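Local coordinates for cupin domain protein (Microcystis aeruginosa DIANCHI905, PDB 5ZBF), which is an isomerase of the cupin superfamily that acts in the biosynthesis of the Choi moiety of aeruginosins, at residues H43-P46 with E47-G51. Residues are numbered along the deposited sequence; the frame is centred on the assembly and turned at random.
With FE2 (Fe (II) ion), chain C; ENO (3-(4-hydroxy-phenyl)pyruvic acid), chain B.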
ATOM      1  N   HIS A  43     -20.089   1.873  -0.201  1.00 32.49           N
ATOM      2  CA  HIS A  43     -20.293   1.009  -1.341  1.00 32.67           C
ATOM      3  C   HIS A  43     -19.832  -0.393  -1.008  1.00 33.17           C
ATOM      4  O   HIS A  43     -19.270  -0.634   0.054  1.00 29.54           O
ATOM      5  CB  HIS A  43     -19.632   1.556  -2.614  1.00 39.44           C
ATOM      6  CG  HIS A  43     -18.135   1.521  -2.614  1.00 38.55           C
ATOM      7  ND1 HIS A  43     -17.394   2.086  -3.628  1.00 43.18           N
ATOM      8  CD2 HIS A  43     -17.241   0.990  -1.742  1.00 38.12           C
ATOM      9  CE1 HIS A  43     -16.109   1.905  -3.389  1.00 35.87           C
ATOM     10  NE2 HIS A  43     -15.994   1.231  -2.259  1.00 40.59           N
ATOM     11  N   GLN A  44     -20.103  -1.319  -1.909  1.00 37.30           N
ATOM     12  CA  GLN A  44     -19.594  -2.666  -1.776  1.00 35.61           C
ATOM     13  C   GLN A  44     -19.179  -3.165  -3.141  1.00 35.20           C
ATOM     14  O   GLN A  44     -19.679  -2.706  -4.169  1.00 37.47           O
ATOM     15  CB  GLN A  44     -20.618  -3.597  -1.112  1.00 44.18           C
ATOM     16  CG  GLN A  44     -21.983  -3.635  -1.769  1.00 47.25           C
ATOM     17  CD  GLN A  44     -23.064  -4.100  -0.814  1.00 51.29           C
ATOM     18  OE1 GLN A  44     -24.016  -3.371  -0.548  1.00 56.38           O
ATOM     19  NE2 GLN A  44     -22.912  -5.306  -0.273  1.00 50.87           N
ATOM     20  N   HIS A  45     -18.231  -4.092  -3.134  1.00 32.31           N
ATOM     21  CA  HIS A  45     -17.750  -4.709  -4.353  1.00 33.66           C
ATOM     22  C   HIS A  45     -17.144  -6.054  -4.015  1.00 30.06           C
ATOM     23  O   HIS A  45     -16.707  -6.273  -2.873  1.00 30.59           O
ATOM     24  CB  HIS A  45     -16.717  -3.819  -5.044  1.00 35.07           C
ATOM     25  CG  HIS A  45     -15.809  -3.095  -4.102  1.00 36.14           C
ATOM     26  ND1 HIS A  45     -14.847  -3.739  -3.353  1.00 34.68           N
ATOM     27  CD2 HIS A  45     -15.712  -1.783  -3.793  1.00 36.26           C
ATOM     28  CE1 HIS A  45     -14.195  -2.855  -2.624  1.00 29.33           C
ATOM     29  NE2 HIS A  45     -14.700  -1.658  -2.873  1.00 35.40           N
ATOM     30  N   PRO A  46     -17.088  -6.955  -5.005  1.00 36.33           N
ATOM     31  CA  PRO A  46     -16.603  -8.308  -4.743  1.00 38.46           C
ATOM     32  C   PRO A  46     -15.114  -8.362  -4.397  1.00 34.61           C
ATOM     33  O   PRO A  46     -14.675  -9.304  -3.739  1.00 35.62           O
ATOM     34  CB  PRO A  46     -16.898  -9.053  -6.050  1.00 40.95           C
ATOM     35  CG  PRO A  46     -16.941  -8.000  -7.096  1.00 38.35           C
ATOM     36  CD  PRO A  46     -17.417  -6.744  -6.428  1.00 35.73           C
ATOM     37  N   GLU A  47     -14.347  -7.361  -4.815  1.00 31.35           N
ATOM     38  CA  GLU A  47     -12.942  -7.300  -4.419  1.00 29.24           C
ATOM     39  C   GLU A  47     -12.827  -6.978  -2.936  1.00 30.46           C
ATOM     40  O   GLU A  47     -13.535  -6.099  -2.416  1.00 29.80           O
ATOM     41  CB  GLU A  47     -12.174  -6.252  -5.222  1.00 30.81           C
ATOM     42  CG  GLU A  47     -12.066  -6.551  -6.716  1.00 36.21           C
ATOM     43  CD  GLU A  47     -13.278  -6.120  -7.525  1.00 41.90           C
ATOM     44  OE1 GLU A  47     -14.191  -5.461  -6.974  1.00 41.93           O
ATOM     45  OE2 GLU A  47     -13.317  -6.444  -8.731  1.00 50.01           O
ATOM     46  N   SER A  48     -11.946  -7.711  -2.260  1.00 27.19           N
ATOM     47  CA  SER A  48     -11.493  -7.342  -0.925  1.00 26.81           C
ATOM     48  C   SER A  48     -10.578  -6.139  -1.038  1.00 25.10           C
ATOM     49  O   SER A  48      -9.903  -5.952  -2.059  1.00 24.74           O
ATOM     50  CB  SER A  48     -10.725  -8.487  -0.278  1.00 26.57           C
ATOM     51  OG  SER A  48     -11.538  -9.635  -0.154  1.00 33.65           O
ATOM     52  N   GLN A  49     -10.547  -5.340   0.020  1.00 23.69           N
ATOM     53  CA  GLN A  49      -9.847  -4.064  -0.002  1.00 22.52           C
ATOM     54  C   GLN A  49      -9.134  -3.799   1.312  1.00 23.30           C
ATOM     55  O   GLN A  49      -9.665  -4.063   2.396  1.00 25.03           O
ATOM     56  CB  GLN A  49     -10.854  -2.949  -0.281  1.00 22.57           C
ATOM     57  CG  GLN A  49     -10.286  -1.539  -0.313  1.00 24.42           C
ATOM     58  CD  GLN A  49     -11.365  -0.493  -0.485  1.00 29.33           C
ATOM     59  OE1 GLN A  49     -11.471   0.460   0.292  1.00 31.47           O
ATOM     60  NE2 GLN A  49     -12.186  -0.680  -1.501  1.00 28.31           N
ATOM     61  N   ILE A  50      -7.921  -3.275   1.191  1.00 20.49           N
ATOM     62  CA  ILE A  50      -7.157  -2.769   2.319  1.00 21.41           C
ATOM     63  C   ILE A  50      -6.550  -1.441   1.917  1.00 19.54           C
ATOM     64  O   ILE A  50      -6.402  -1.167   0.730  1.00 20.66           O
ATOM     65  CB  ILE A  50      -6.010  -3.723   2.724  1.00 23.43           C
ATOM     66  CG1 ILE A  50      -5.066  -3.991   1.539  1.00 24.81           C
ATOM     67  CG2 ILE A  50      -6.582  -5.034   3.248  1.00 25.16           C
ATOM     68  CD1 ILE A  50      -3.866  -4.850   1.872  1.00 26.78           C
ATOM     69  N   GLY A  51      -6.165  -0.637   2.898  1.00 18.39           N
ATOM     70  CA  GLY A  51      -5.492   0.614   2.601  1.00 17.14           C
ATOM     71  C   GLY A  51      -5.017   1.364   3.817  1.00 18.24           C
ATOM     72  O   GLY A  51      -5.317   0.980   4.935  1.00 19.87           O
TER
HETATM   73 FE   FE2 C 302     -14.094   0.195  -1.853  0.70 21.41          FE
HETATM   74  O4  ENO B 301     -13.284   2.012  -1.147  1.00 34.38           O
HETATM   75  C9  ENO B 301     -14.637   5.664  -3.071  1.00 41.06           C
HETATM   76  C8  ENO B 301     -15.940   6.146  -3.209  1.00 50.30           C
HETATM   77  C7  ENO B 301     -16.927   5.777  -2.294  1.00 46.49           C
HETATM   78  C6  ENO B 301     -16.604   4.927  -1.239  1.00 42.43           C
HETATM   79  C5  ENO B 301     -15.303   4.446  -1.102  1.00 41.24           C
HETATM   80  C4  ENO B 301     -14.313   4.811  -2.014  1.00 43.33           C
HETATM   81  O3  ENO B 301     -18.203   6.243  -2.424  1.00 48.84           O
HETATM   82  C3  ENO B 301     -12.908   4.264  -1.848  1.00 38.70           C
HETATM   83  C2  ENO B 301     -12.970   2.762  -2.076  1.00 35.07           C
HETATM   84  C1  ENO B 301     -12.690   2.197  -3.400  1.00 35.23           C
HETATM   85  O2  ENO B 301     -12.090   2.871  -4.278  1.00 45.00           O
HETATM   86  O1  ENO B 301     -13.072   1.026  -3.626  1.00 33.56           O
HETATM   87  O   HOH W   1     -12.593 -10.825  -2.425  1.00 34.46           O
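His45 holds its ring between its own backbone N and carbonyl carbon (chi1 37°), while Gln49 sets CG anti to the backbone N and runs extended from there; the two side chains cross at about a right angle and bring their ends to the iron(II) ion, with the ring and amide planes turned only 26° from each other. The spacing is the cupin HxH(x)3 pattern, with glutamine where the classical motif has glutamate. His43 NE2 and His45 NE2 each lie 2.2 Å from the iron, and the amide end of Gln49 is also a ligand, although which of its two atoms faces the metal is doubtful in the model. His84 adds a further imidazole from strand 84-87. The rotation of the His45 ring is fixed on its far side: ND1 donates to Glu47 O at 2.9 Å, with an N-H...O angle of 140° and the acceptor almost in the ring plane. This second-shell bond, closed across the turn, leaves NE2 for the metal. Glu47 bends at chi2 and lies alongside Pro46, bringing OE1 to 3.5 Å from Pro46 CD. At the other edge of the turn one water donates to Pro46 O at 2.9 Å and sits 2.8 Å from Ser48 OG, which also bonds Thr103. The 4-hydroxyphenylpyruvic acid chelates the iron through keto O4, 2.1 Å from the metal, and carboxylate O1; its aromatic C6 lies 3.7 Å above the centre of the His43 ring. Bidentate binding of this kind would be expected to polarise the keto group, consistent with an isomerase whose substrate probably resembles this 2-oxo acid.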